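PDB 5MDN: DNA polymerase from Pyrobaculum calidifontis, which probably catalyses template-directed DNA synthesis, adding deoxyribonucleotides from their triphosphates to a growing strand and releasing diphosphate. Local coordinates for residues 229-234 and 275-280; 263-268 and 362-367; 402-407 and 556-561; 419-424 and 540-545. All blocks are in the same frame, centred on the assembly; numbering follows the deposited sequence.

Contact 1. Residues 229-234 and 275-280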
loop_
_atom_site.group_PDB
_atom_site.type_symbol
_atom_site.label_atom_id
_atom_site.label_comp_id
_atom_site.label_asym_id
_atom_site.label_seq_id
_atom_site.Cartn_x
_atom_site.Cartn_y
_atom_site.Cartn_z
ATOM N N GLY A 229 13.734 0.631 -0.855
ATOM C CA GLY A 229 13.963 -0.625 -1.538
ATOM C C GLY A 229 12.671 -1.075 -2.181
ATOM O O GLY A 229 11.612 -0.473 -1.987
ATOM N N TYR A 230 12.766 -2.149 -2.957
ATOM C CA TYR A 230 11.600 -2.767 -3.573
ATOM C C TYR A 230 11.390 -4.132 -2.933
ATOM O O TYR A 230 12.241 -5.019 -3.060
ATOM C CB TYR A 230 11.765 -2.887 -5.088
ATOM C CG TYR A 230 10.447 -3.052 -5.808
ATOM C CD1 TYR A 230 9.889 -4.309 -6.002
ATOM C CD2 TYR A 230 9.751 -1.947 -6.280
ATOM C CE1 TYR A 230 8.678 -4.460 -6.653
ATOM C CE2 TYR A 230 8.542 -2.088 -6.933
ATOM C CZ TYR A 230 8.010 -3.347 -7.117
ATOM O OH TYR A 230 6.806 -3.494 -7.765
ATOM N N ASN A 231 10.262 -4.289 -2.236
ATOM C CA ASN A 231 9.990 -5.462 -1.405
ATOM C C ASN A 231 11.059 -5.640 -0.330
ATOM O O ASN A 231 11.407 -6.765 0.041
ATOM C CB ASN A 231 9.851 -6.732 -2.252
ATOM C CG ASN A 231 9.041 -7.810 -1.557
ATOM O OD1 ASN A 231 8.054 -7.522 -0.877
ATOM N ND2 ASN A 231 9.454 -9.061 -1.725
ATOM N N SER A 232 11.592 -4.523 0.173
ATOM C CA SER A 232 12.615 -4.588 1.212
ATOM C C SER A 232 12.046 -5.123 2.519
ATOM O O SER A 232 12.724 -5.866 3.239
ATOM C CB SER A 232 13.237 -3.208 1.421
ATOM O OG SER A 232 12.258 -2.250 1.782
ATOM N N ASN A 233 10.806 -4.756 2.849
ATOM C CA ASN A 233 10.166 -5.312 4.036
ATOM C C ASN A 233 9.808 -6.780 3.841
ATOM O O ASN A 233 9.817 -7.552 4.805
ATOM C CB ASN A 233 8.917 -4.505 4.394
ATOM C CG ASN A 233 9.243 -3.122 4.931
ATOM O OD1 ASN A 233 10.337 -2.881 5.443
ATOM N ND2 ASN A 233 8.288 -2.206 4.819
ATOM N N GLY A 234 9.490 -7.182 2.614
ATOM C CA GLY A 234 9.065 -8.545 2.359
ATOM C C GLY A 234 10.196 -9.557 2.383
ATOM O O GLY A 234 10.060 -10.629 2.980
ATOM N N ASN A 275 12.530 3.946 6.695
ATOM C CA ASN A 275 12.640 2.782 5.823
ATOM C C ASN A 275 11.355 2.669 5.009
ATOM O O ASN A 275 10.303 2.297 5.542
ATOM C CB ASN A 275 12.892 1.516 6.635
ATOM C CG ASN A 275 12.939 0.272 5.774
ATOM O OD1 ASN A 275 13.571 0.259 4.717
ATOM N ND2 ASN A 275 12.273 -0.785 6.223
ATOM N N VAL A 276 11.439 2.988 3.718
ATOM C CA VAL A 276 10.295 2.949 2.815
ATOM C C VAL A 276 10.454 1.761 1.877
ATOM O O VAL A 276 11.520 1.568 1.280
ATOM C CB VAL A 276 10.157 4.263 2.026
ATOM C CG1 VAL A 276 8.917 4.223 1.148
ATOM C CG2 VAL A 276 10.100 5.447 2.978
ATOM N N ASP A 277 9.392 0.972 1.747
ATOM C CA ASP A 277 9.330 -0.136 0.800
ATOM C C ASP A 277 8.354 0.257 -0.301
ATOM O O ASP A 277 7.148 0.369 -0.057
ATOM C CB ASP A 277 8.903 -1.428 1.496
ATOM C CG ASP A 277 8.892 -2.627 0.558
ATOM O OD1 ASP A 277 9.258 -2.474 -0.627
ATOM O OD2 ASP A 277 8.521 -3.731 1.012
ATOM N N LEU A 278 8.878 0.469 -1.511
ATOM C CA LEU A 278 8.046 0.945 -2.609
ATOM C C LEU A 278 7.012 -0.085 -3.040
ATOM O O LEU A 278 5.987 0.291 -3.616
ATOM C CB LEU A 278 8.918 1.346 -3.800
ATOM C CG LEU A 278 9.941 2.446 -3.518
ATOM C CD1 LEU A 278 10.736 2.774 -4.771
ATOM C CD2 LEU A 278 9.254 3.688 -2.970
ATOM N N TYR A 279 7.252 -1.371 -2.784
ATOM C CA TYR A 279 6.243 -2.373 -3.106
ATOM C C TYR A 279 4.989 -2.217 -2.252
ATOM O O TYR A 279 3.916 -2.675 -2.658
ATOM C CB TYR A 279 6.821 -3.780 -2.945
ATOM C CG TYR A 279 5.887 -4.883 -3.397
ATOM C CD1 TYR A 279 5.250 -4.819 -4.629
ATOM C CD2 TYR A 279 5.649 -5.992 -2.595
ATOM C CE1 TYR A 279 4.397 -5.824 -5.048
ATOM C CE2 TYR A 279 4.798 -7.003 -3.005
ATOM C CZ TYR A 279 4.175 -6.913 -4.232
ATOM O OH TYR A 279 3.330 -7.920 -4.638
ATOM N N ASN A 280 5.103 -1.589 -1.080
ATOM C CA ASN A 280 3.923 -1.308 -0.270
ATOM C C ASN A 280 2.942 -0.401 -1.004
ATOM O O ASN A 280 1.727 -0.627 -0.960
ATOM C CB ASN A 280 4.342 -0.675 1.057
ATOM C CG ASN A 280 5.064 -1.645 1.968
ATOM O OD1 ASN A 280 5.902 -1.249 2.778
ATOM N ND2 ASN A 280 4.738 -2.926 1.845
#
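Asp-277 OD1 is gripped by two backbone amides: Asn-231 N across the contact, through a weak bond, and Tyr-279 N of its own segment, at 3.1 Å. The setting is the RNase H-like fold of the exonuclease domain, where parallel strands 226-229 and 274-277 each lead into a helix. Gly-229 joins them, its O accepting from Leu-278 N at 2.9 Å. Aspartate suits the end of strand 274-277 because one carboxylate serves both helix starts. With CG anti to the backbone N (chi1 -177°), it N-caps helix 278-282 through OD1, while OD2 takes Asn-233 N at 3.1 Å, met from well above the carboxylate plane. Asn-231, at the N-cap position of helix 232-247, has a positive phi, which asparagine tolerates well. That helix also carries Asp-236, a magnesium-binding residue of this protein with no ion bound in this model. Beside the cap, Tyr-279 CB sits over a face of the Tyr-230 ring, 4.3 Å from its centroid, and Tyr-230 OH bonds Lys-291 O. Asn-275 ND2, whose stronger partner is Trp-268 O, bonds Asn-233 OD1 weakly, and Asn-233 ND2 in turn reaches Asn-280 OD1 weakly, at 3.3 Å.

Contact 2. Residues 263-268 and 362-367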
loop_
_atom_site.group_PDB
_atom_site.type_symbol
_atom_site.label_atom_id
_atom_site.label_comp_id
_atom_site.label_asym_id
_atom_site.label_seq_id
_atom_site.Cartn_x
_atom_site.Cartn_y
_atom_site.Cartn_z
ATOM N N SER A 263 8.349 -4.457 12.731
ATOM C CA SER A 263 7.343 -3.764 13.525
ATOM C C SER A 263 5.952 -3.857 12.905
ATOM O O SER A 263 5.624 -4.838 12.231
ATOM C CB SER A 263 7.742 -2.299 13.712
ATOM O OG SER A 263 6.778 -1.603 14.484
ATOM N N VAL A 264 5.130 -2.830 13.142
ATOM C CA VAL A 264 3.727 -2.881 12.758
ATOM C C VAL A 264 3.580 -2.942 11.236
ATOM O O VAL A 264 4.439 -2.463 10.481
ATOM C CB VAL A 264 2.980 -1.673 13.349
ATOM C CG1 VAL A 264 3.444 -0.375 12.697
ATOM C CG2 VAL A 264 1.470 -1.847 13.229
ATOM N N TYR A 265 2.482 -3.553 10.787
ATOM C CA TYR A 265 2.169 -3.818 9.384
ATOM C C TYR A 265 3.216 -4.685 8.698
ATOM O O TYR A 265 3.233 -4.769 7.464
ATOM C CB TYR A 265 1.983 -2.523 8.580
ATOM C CG TYR A 265 1.223 -1.435 9.296
ATOM C CD1 TYR A 265 -0.100 -1.614 9.675
ATOM C CD2 TYR A 265 1.823 -0.213 9.569
ATOM C CE1 TYR A 265 -0.797 -0.614 10.322
ATOM C CE2 TYR A 265 1.135 0.793 10.213
ATOM C CZ TYR A 265 -0.174 0.588 10.587
ATOM O OH TYR A 265 -0.859 1.594 11.232
ATOM N N GLY A 266 4.089 -5.336 9.461
ATOM C CA GLY A 266 5.213 -6.029 8.872
ATOM C C GLY A 266 6.311 -5.132 8.352
ATOM O O GLY A 266 7.255 -5.631 7.733
ATOM N N HIS A 267 6.218 -3.823 8.579
ATOM C CA HIS A 267 7.287 -2.926 8.172
ATOM C C HIS A 267 8.487 -3.095 9.098
ATOM O O HIS A 267 8.369 -3.559 10.235
ATOM C CB HIS A 267 6.809 -1.472 8.173
ATOM C CG HIS A 267 7.147 -0.718 9.423
ATOM N ND1 HIS A 267 6.323 -0.695 10.527
ATOM C CD2 HIS A 267 8.213 0.057 9.736
ATOM C CE1 HIS A 267 6.869 0.054 11.468
ATOM N NE2 HIS A 267 8.018 0.521 11.013
ATOM N N TRP A 268 9.656 -2.712 8.596
ATOM C CA TRP A 268 10.905 -2.854 9.332
ATOM C C TRP A 268 11.387 -1.480 9.770
ATOM O O TRP A 268 11.592 -0.593 8.934
ATOM C CB TRP A 268 11.963 -3.562 8.486
ATOM C CG TRP A 268 11.785 -5.044 8.486
ATOM C CD1 TRP A 268 10.827 -5.757 7.823
ATOM C CD2 TRP A 268 12.566 -5.999 9.213
ATOM N NE1 TRP A 268 10.975 -7.098 8.080
ATOM C CE2 TRP A 268 12.034 -7.273 8.932
ATOM C CE3 TRP A 268 13.668 -5.902 10.068
ATOM C CZ2 TRP A 268 12.567 -8.439 9.475
ATOM C CZ3 TRP A 268 14.194 -7.061 10.607
ATOM C CH2 TRP A 268 13.644 -8.311 10.308
ATOM N N LEU A 362 6.826 8.243 7.941
ATOM C CA LEU A 362 7.134 7.907 6.556
ATOM C C LEU A 362 7.350 6.409 6.367
ATOM O O LEU A 362 7.028 5.867 5.304
ATOM C CB LEU A 362 8.366 8.692 6.098
ATOM C CG LEU A 362 8.665 8.787 4.603
ATOM C CD1 LEU A 362 7.390 9.035 3.815
ATOM C CD2 LEU A 362 9.670 9.902 4.349
ATOM N N ASP A 363 7.903 5.730 7.376
ATOM C CA ASP A 363 8.134 4.296 7.282
ATOM C C ASP A 363 6.860 3.467 7.422
ATOM O O ASP A 363 6.907 2.254 7.187
ATOM C CB ASP A 363 9.163 3.862 8.332
ATOM C CG ASP A 363 8.811 4.324 9.735
ATOM O OD1 ASP A 363 7.673 4.087 10.188
ATOM O OD2 ASP A 363 9.681 4.936 10.391
ATOM N N GLN A 364 5.735 4.077 7.802
ATOM C CA GLN A 364 4.487 3.350 7.992
ATOM C C GLN A 364 3.369 3.752 7.042
ATOM O O GLN A 364 2.436 2.961 6.857
ATOM C CB GLN A 364 3.972 3.526 9.429
ATOM C CG GLN A 364 4.809 2.836 10.492
ATOM C CD GLN A 364 4.478 3.317 11.890
ATOM O OE1 GLN A 364 5.367 3.608 12.692
ATOM N NE2 GLN A 364 3.190 3.392 12.195
ATOM N N VAL A 365 3.414 4.957 6.467
ATOM C CA VAL A 365 2.282 5.470 5.698
ATOM C C VAL A 365 1.949 4.544 4.531
ATOM O O VAL A 365 0.774 4.301 4.231
ATOM C CB VAL A 365 2.562 6.914 5.236
ATOM C CG1 VAL A 365 3.798 6.986 4.341
ATOM C CG2 VAL A 365 1.346 7.487 4.522
ATOM N N ALA A 366 2.970 4.007 3.858
ATOM C CA ALA A 366 2.724 3.117 2.728
ATOM C C ALA A 366 2.442 1.685 3.167
ATOM O O ALA A 366 1.667 0.982 2.507
ATOM C CB ALA A 366 3.917 3.147 1.773
ATOM N N ALA A 367 3.056 1.236 4.265
ATOM C CA ALA A 367 2.845 -0.132 4.727
ATOM C C ALA A 367 1.420 -0.352 5.215
ATOM O O ALA A 367 0.884 -1.459 5.082
ATOM C CB ALA A 367 3.838 -0.468 5.839
#
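The imidazole of His-267 has Gln-364 CG over one face, 3.9 Å from the ring centroid in a CH-pi contact, and Val-264 O at its edge, in the ring plane. That edge contact is a hydrogen bond from His-267 ND1 at 2.6 Å, received on a lone pair of the carbonyl. The ring thus closes its own loop: residues 264-267 form a tight turn of type I' shape between strands 261-262 and 268-269 of the exonuclease domain, and Val-264 O also accepts His-267 N. Gly-266 suits the positive phi required there. The Tyr-265 ring has Val-264 CG2 over the centre of one face, while Tyr-265 OH is hydrogen-bonded to Asn-372 and Arg-114.

No hydrogen bond crosses to 362-367, so the fit is by shape. Gln-364, with CG anti to the carbonyl carbon (chi1 -69°) and the chain extended beyond it, reaches across these side chains and brings NE2 to 3.8 Å from Val-264 CG1. Asp-363, which with Asp-7 binds a magnesium ion, holds its carboxylate nearly parallel to the imidazole, the planes 9° apart, with OD1 3.7 Å from His-267 NE2. Replacing His-267 by an alanine would probably leave Val-264 O without its side-chain donor and Gln-364 CG without a ring to lie on, opening a gap next to the metal ligand. Alanine suits the place of Ala-367, where the single methyl CB meets both Tyr-265 CB and His-267 CB, each at 3.9 Å.

Contact 3. Residues 402-407 and 556-561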
loop_
_atom_site.group_PDB
_atom_site.type_symbol
_atom_site.label_atom_id
_atom_site.label_comp_id
_atom_site.label_asym_id
_atom_site.label_seq_id
_atom_site.Cartn_x
_atom_site.Cartn_y
_atom_site.Cartn_z
ATOM N N GLY A 402 -16.679 -1.510 -5.582
ATOM C CA GLY A 402 -17.226 -0.938 -6.796
ATOM C C GLY A 402 -18.578 -1.494 -7.205
ATOM O O GLY A 402 -18.662 -2.500 -7.916
ATOM N N ALA A 403 -19.648 -0.838 -6.749
ATOM C CA ALA A 403 -21.017 -1.243 -7.056
ATOM C C ALA A 403 -21.389 -0.821 -8.475
ATOM O O ALA A 403 -21.377 0.373 -8.798
ATOM C CB ALA A 403 -21.991 -0.637 -6.046
ATOM N N ILE A 404 -21.717 -1.801 -9.319
ATOM C CA ILE A 404 -22.017 -1.543 -10.722
ATOM C C ILE A 404 -23.352 -0.820 -10.855
ATOM O O ILE A 404 -24.323 -1.132 -10.151
ATOM C CB ILE A 404 -22.022 -2.863 -11.512
ATOM C CG1 ILE A 404 -20.666 -3.561 -11.389
ATOM C CG2 ILE A 404 -22.362 -2.621 -12.978
ATOM C CD1 ILE A 404 -19.537 -2.816 -12.056
ATOM N N VAL A 405 -23.406 0.155 -11.762
ATOM C CA VAL A 405 -24.633 0.873 -12.087
ATOM C C VAL A 405 -25.097 0.567 -13.509
ATOM O O VAL A 405 -26.262 0.235 -13.732
ATOM C CB VAL A 405 -24.455 2.394 -11.878
ATOM C CG1 VAL A 405 -25.692 3.146 -12.345
ATOM C CG2 VAL A 405 -24.158 2.698 -10.419
ATOM N N LEU A 406 -24.196 0.676 -14.485
ATOM C CA LEU A 406 -24.490 0.367 -15.881
ATOM C C LEU A 406 -23.561 -0.758 -16.319
ATOM O O LEU A 406 -22.351 -0.549 -16.461
ATOM C CB LEU A 406 -24.323 1.608 -16.762
ATOM C CG LEU A 406 -24.886 1.617 -18.190
ATOM C CD1 LEU A 406 -25.055 3.049 -18.670
ATOM C CD2 LEU A 406 -24.002 0.847 -19.166
ATOM N N GLU A 407 -24.121 -1.945 -16.530
ATOM C CA GLU A 407 -23.306 -3.074 -16.956
ATOM C C GLU A 407 -22.865 -2.888 -18.407
ATOM O O GLU A 407 -23.671 -2.501 -19.259
ATOM C CB GLU A 407 -24.064 -4.392 -16.801
ATOM C CG GLU A 407 -24.297 -4.803 -15.354
ATOM C CD GLU A 407 -24.800 -6.227 -15.227
ATOM O OE1 GLU A 407 -24.454 -7.057 -16.096
ATOM O OE2 GLU A 407 -25.532 -6.518 -14.258
ATOM N N VAL A 556 -22.368 5.954 -23.442
ATOM C CA VAL A 556 -21.872 5.535 -22.135
ATOM C C VAL A 556 -21.709 4.020 -22.166
ATOM O O VAL A 556 -22.699 3.278 -22.176
ATOM C CB VAL A 556 -22.804 5.973 -20.998
ATOM C CG1 VAL A 556 -22.311 5.420 -19.670
ATOM C CG2 VAL A 556 -22.893 7.491 -20.945
ATOM N N ILE A 557 -20.456 3.561 -22.184
ATOM C CA ILE A 557 -20.179 2.132 -22.290
ATOM C C ILE A 557 -20.244 1.454 -20.927
ATOM O O ILE A 557 -20.714 0.316 -20.810
ATOM C CB ILE A 557 -18.800 1.925 -22.941
ATOM C CG1 ILE A 557 -18.671 2.761 -24.215
ATOM C CG2 ILE A 557 -18.554 0.452 -23.219
ATOM C CD1 ILE A 557 -17.236 2.982 -24.646
ATOM N N TYR A 558 -19.791 2.138 -19.880
ATOM C CA TYR A 558 -19.695 1.547 -18.555
ATOM C C TYR A 558 -19.901 2.636 -17.518
ATOM O O TYR A 558 -19.541 3.796 -17.737
ATOM C CB TYR A 558 -18.339 0.852 -18.362
ATOM C CG TYR A 558 -18.030 0.427 -16.942
ATOM C CD1 TYR A 558 -18.417 -0.821 -16.473
ATOM C CD2 TYR A 558 -17.327 1.262 -16.081
ATOM C CE1 TYR A 558 -18.131 -1.218 -15.181
ATOM C CE2 TYR A 558 -17.037 0.873 -14.787
ATOM C CZ TYR A 558 -17.441 -0.368 -14.343
ATOM O OH TYR A 558 -17.153 -0.761 -13.057
ATOM N N GLY A 559 -20.497 2.258 -16.391
ATOM C CA GLY A 559 -20.658 3.187 -15.295
ATOM C C GLY A 559 -20.894 2.500 -13.969
ATOM O O GLY A 559 -21.885 1.786 -13.794
ATOM N N ASP A 560 -19.989 2.710 -13.026
ATOM C CA ASP A 560 -20.157 2.236 -11.663
ATOM C C ASP A 560 -20.160 3.426 -10.705
ATOM O O ASP A 560 -20.131 4.590 -11.117
ATOM C CB ASP A 560 -19.089 1.195 -11.308
ATOM C CG ASP A 560 -17.685 1.737 -11.400
ATOM O OD1 ASP A 560 -17.522 2.916 -11.760
ATOM O OD2 ASP A 560 -16.739 0.984 -11.101
ATOM N N THR A 561 -20.216 3.115 -9.410
ATOM C CA THR A 561 -20.364 4.145 -8.387
ATOM C C THR A 561 -19.243 5.183 -8.420
ATOM O O THR A 561 -19.482 6.355 -8.109
ATOM C CB THR A 561 -20.443 3.492 -7.006
ATOM O OG1 THR A 561 -20.364 2.067 -7.145
ATOM C CG2 THR A 561 -21.749 3.867 -6.319
#
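A classic beta bulge joins strand 404-406 to strand 556-560 at one border of the antiparallel palm sheet, and the second strand carries the first half of the YGDTDS signature (motif C) of family B polymerases, which continues into the turn after it. Val-405 N and Leu-406 N both donate to Gly-559 O, at 3.0 and 2.7 Å, which shifts the register by one; Gly-559 N returns only a weak bond to Leu-406 O. Gly-559 thus pairs with Leu-406, and a CB there would lie on the same sheet face. Past the bulge, Ala-403 O takes two donors from one residue: Thr-561 N at 3.0 Å, and Thr-561 OG1 at 2.6 Å on a lone pair in the carbonyl plane. Threonine supplies that second grip through its hydroxyl.

Ile-404 starts out pointing away from the other strand, but chi1 and chi2, both near -60°, bring CD1 round to Tyr-558, 3.8 Å from CE1, with the two side chains crossing at about a right angle. Tyr-558 OH donates to Asp-560 OD2 at 2.7 Å, from well above the carboxylate plane, and its ring meets Phe-565 edge-to-face. A phenylalanine in place of Tyr-558 would keep the ring but would probably leave Asp-560 OD2 without this donor and the carboxylate freer to turn, although OD1 would still have Ser-563 N. Val-405, at the corner of its chain, meets helix 528-551 through Leu-542 and Leu-543. On the face of Leu-406, its CD1 touches Val-556 CG1 at 3.8 Å.

Contact 4. Residues 419-424 and 540-545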
loop_
_atom_site.group_PDB
_atom_site.type_symbol
_atom_site.label_atom_id
_atom_site.label_comp_id
_atom_site.label_asym_id
_atom_site.label_seq_id
_atom_site.Cartn_x
_atom_site.Cartn_y
_atom_site.Cartn_z
ATOM N N LEU A 419 -14.081 8.984 -16.810
ATOM C CA LEU A 419 -14.340 10.161 -15.993
ATOM C C LEU A 419 -14.323 9.771 -14.521
ATOM O O LEU A 419 -14.999 8.819 -14.117
ATOM C CB LEU A 419 -15.681 10.797 -16.364
ATOM C CG LEU A 419 -15.786 11.319 -17.801
ATOM C CD1 LEU A 419 -17.221 11.677 -18.158
ATOM C CD2 LEU A 419 -14.866 12.510 -18.006
ATOM N N ASP A 420 -13.554 10.511 -13.728
ATOM C CA ASP A 420 -13.381 10.221 -12.310
ATOM C C ASP A 420 -14.509 10.866 -11.512
ATOM O O ASP A 420 -14.710 12.083 -11.585
ATOM C CB ASP A 420 -12.022 10.722 -11.822
ATOM C CG ASP A 420 -11.638 10.149 -10.471
ATOM O OD1 ASP A 420 -12.432 9.371 -9.903
ATOM O OD2 ASP A 420 -10.543 10.485 -9.974
ATOM N N PHE A 421 -15.243 10.049 -10.754
ATOM C CA PHE A 421 -16.334 10.515 -9.907
ATOM C C PHE A 421 -16.025 10.365 -8.419
ATOM O O PHE A 421 -16.949 10.326 -7.601
ATOM C CB PHE A 421 -17.627 9.773 -10.253
ATOM C CG PHE A 421 -18.427 10.420 -11.347
ATOM C CD1 PHE A 421 -18.141 10.163 -12.676
ATOM C CD2 PHE A 421 -19.477 11.271 -11.046
ATOM C CE1 PHE A 421 -18.877 10.750 -13.686
ATOM C CE2 PHE A 421 -20.219 11.861 -12.052
ATOM C CZ PHE A 421 -19.917 11.599 -13.374
ATOM N N SER A 422 -14.745 10.257 -8.052
ATOM C CA SER A 422 -14.396 9.959 -6.665
ATOM C C SER A 422 -14.707 11.120 -5.725
ATOM O O SER A 422 -15.034 10.892 -4.555
ATOM C CB SER A 422 -12.919 9.583 -6.568
ATOM O OG SER A 422 -12.663 8.349 -7.218
ATOM N N SER A 423 -14.618 12.361 -6.207
ATOM C CA SER A 423 -14.937 13.512 -5.369
ATOM C C SER A 423 -16.422 13.621 -5.053
ATOM O O SER A 423 -16.812 14.500 -4.276
ATOM C CB SER A 423 -14.458 14.801 -6.040
ATOM O OG SER A 423 -13.078 14.738 -6.349
ATOM N N MET A 424 -17.252 12.759 -5.642
ATOM C CA MET A 424 -18.687 12.777 -5.371
ATOM C C MET A 424 -18.995 12.464 -3.910
ATOM O O MET A 424 -19.897 13.067 -3.317
ATOM C CB MET A 424 -19.381 11.779 -6.295
ATOM C CG MET A 424 -20.883 11.685 -6.159
ATOM S SD MET A 424 -21.539 10.719 -7.527
ATOM C CE MET A 424 -20.921 9.096 -7.102
ATOM N N ALA A 540 -28.359 7.772 -7.262
ATOM C CA ALA A 540 -29.437 8.599 -7.801
ATOM C C ALA A 540 -28.920 9.645 -8.784
ATOM O O ALA A 540 -29.511 9.843 -9.853
ATOM C CB ALA A 540 -30.199 9.271 -6.660
ATOM N N ILE A 541 -27.815 10.322 -8.453
ATOM C CA ILE A 541 -27.315 11.379 -9.331
ATOM C C ILE A 541 -26.416 10.847 -10.436
ATOM O O ILE A 541 -26.145 11.579 -11.402
ATOM C CB ILE A 541 -26.561 12.483 -8.559
ATOM C CG1 ILE A 541 -25.095 12.104 -8.335
ATOM C CG2 ILE A 541 -27.262 12.781 -7.238
ATOM C CD1 ILE A 541 -24.834 11.443 -7.015
ATOM N N LEU A 542 -25.948 9.601 -10.338
ATOM C CA LEU A 542 -25.292 8.978 -11.484
ATOM C C LEU A 542 -26.293 8.706 -12.599
ATOM O O LEU A 542 -26.029 9.005 -13.769
ATOM C CB LEU A 542 -24.592 7.687 -11.060
ATOM C CG LEU A 542 -23.194 7.807 -10.458
ATOM C CD1 LEU A 542 -22.689 6.439 -10.032
ATOM C CD2 LEU A 542 -22.235 8.448 -11.449
ATOM N N LEU A 543 -27.453 8.139 -12.250
ATOM C CA LEU A 543 -28.515 7.945 -13.234
ATOM C C LEU A 543 -28.938 9.262 -13.870
ATOM O O LEU A 543 -29.362 9.285 -15.031
ATOM C CB LEU A 543 -29.715 7.254 -12.584
ATOM C CG LEU A 543 -29.734 5.723 -12.591
ATOM C CD1 LEU A 543 -28.716 5.138 -11.629
ATOM C CD2 LEU A 543 -31.132 5.212 -12.262
ATOM N N ASP A 544 -28.847 10.365 -13.124
ATOM C CA ASP A 544 -29.124 11.673 -13.706
ATOM C C ASP A 544 -28.073 12.044 -14.746
ATOM O O ASP A 544 -28.406 12.571 -15.814
ATOM C CB ASP A 544 -29.197 12.731 -12.603
ATOM C CG ASP A 544 -29.405 14.135 -13.148
ATOM O OD1 ASP A 544 -28.428 14.738 -13.641
ATOM O OD2 ASP A 544 -30.549 14.635 -13.087
ATOM N N VAL A 545 -26.796 11.782 -14.449
ATOM C CA VAL A 545 -25.728 12.185 -15.358
ATOM C C VAL A 545 -25.678 11.282 -16.588
ATOM O O VAL A 545 -25.277 11.726 -17.672
ATOM C CB VAL A 545 -24.386 12.205 -14.601
ATOM C CG1 VAL A 545 -23.228 12.514 -15.537
ATOM C CG2 VAL A 545 -24.432 13.226 -13.476
#
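Phe-421 and Met-424 point from a turn into helix 528-551, where Ile-541, Leu-542 and Val-545 receive them without any hydrogen bond. The phenyl ring, set by chi1 -88° and a nearly perpendicular chi2, presents a face to Leu-542 and an edge to Val-545. Leu-542 CD2 lies over that face, 4.1 Å from the ring centroid and shifted toward its rim, while Val-545 CG1 meets CZ at 4.1 Å near the ring plane. Leucine and valine suit these places because each offers a branched methyl, Leu-542 CD2 to the face and Val-545 CG1 to the edge.

Met-424 takes a different shape. Its chain runs straight out, CG anti to the backbone N; the extended chi1 and chi2 lay SD alongside Ile-541 CD1, and the bend at chi3 (70°) turns CE toward Leu-542 CG, 4.3 Å away. Ile-541 holds CG1 between its backbone N and carbonyl carbon, the crowded position, and from there CD1 slides past the thioether in the opposite direction. Unbranched and flexible, methionine can extend to Ile-541 and then bend toward Leu-542.

What aims both side chains is the backbone: a type I beta turn from Phe-421 to Met-424, leading into helix 424-431 and overlapped by an Asx turn in which Asp-420 OD1 accepts Ser-422 N at 3.1 Å. Ser-422 OG adds a bond to the syn lone pair of the same oxygen, at 2.9 Å. This strand, turn and helix form motif A of the family B palm, its turn packed on a helix lying against the sheet.

Overall arrangement
The contacts fall into two pairs. Contacts 1 and 2 have centres 9 Å apart and touch; their segments alternate along the chain, and 362-367, which carries metal ligand Asp-363, ties the exonuclease region to the start of the polymerase region. Contacts 3 and 4, centres 10 Å apart, come later in sequence, with both segments of contact 4 falling between those of contact 3. They share one antiparallel sheet, and helix 528-551 is followed, after a short link, by strand 556-560; Leu-542 CD1 packs against Asp-560 and Thr-561. Centres of contacts 1 and 3 are 34 Å apart, those of contacts 2 and 3 35 Å, and the pairs do not touch, in keeping with separate exonuclease and palm regions in one polypeptide.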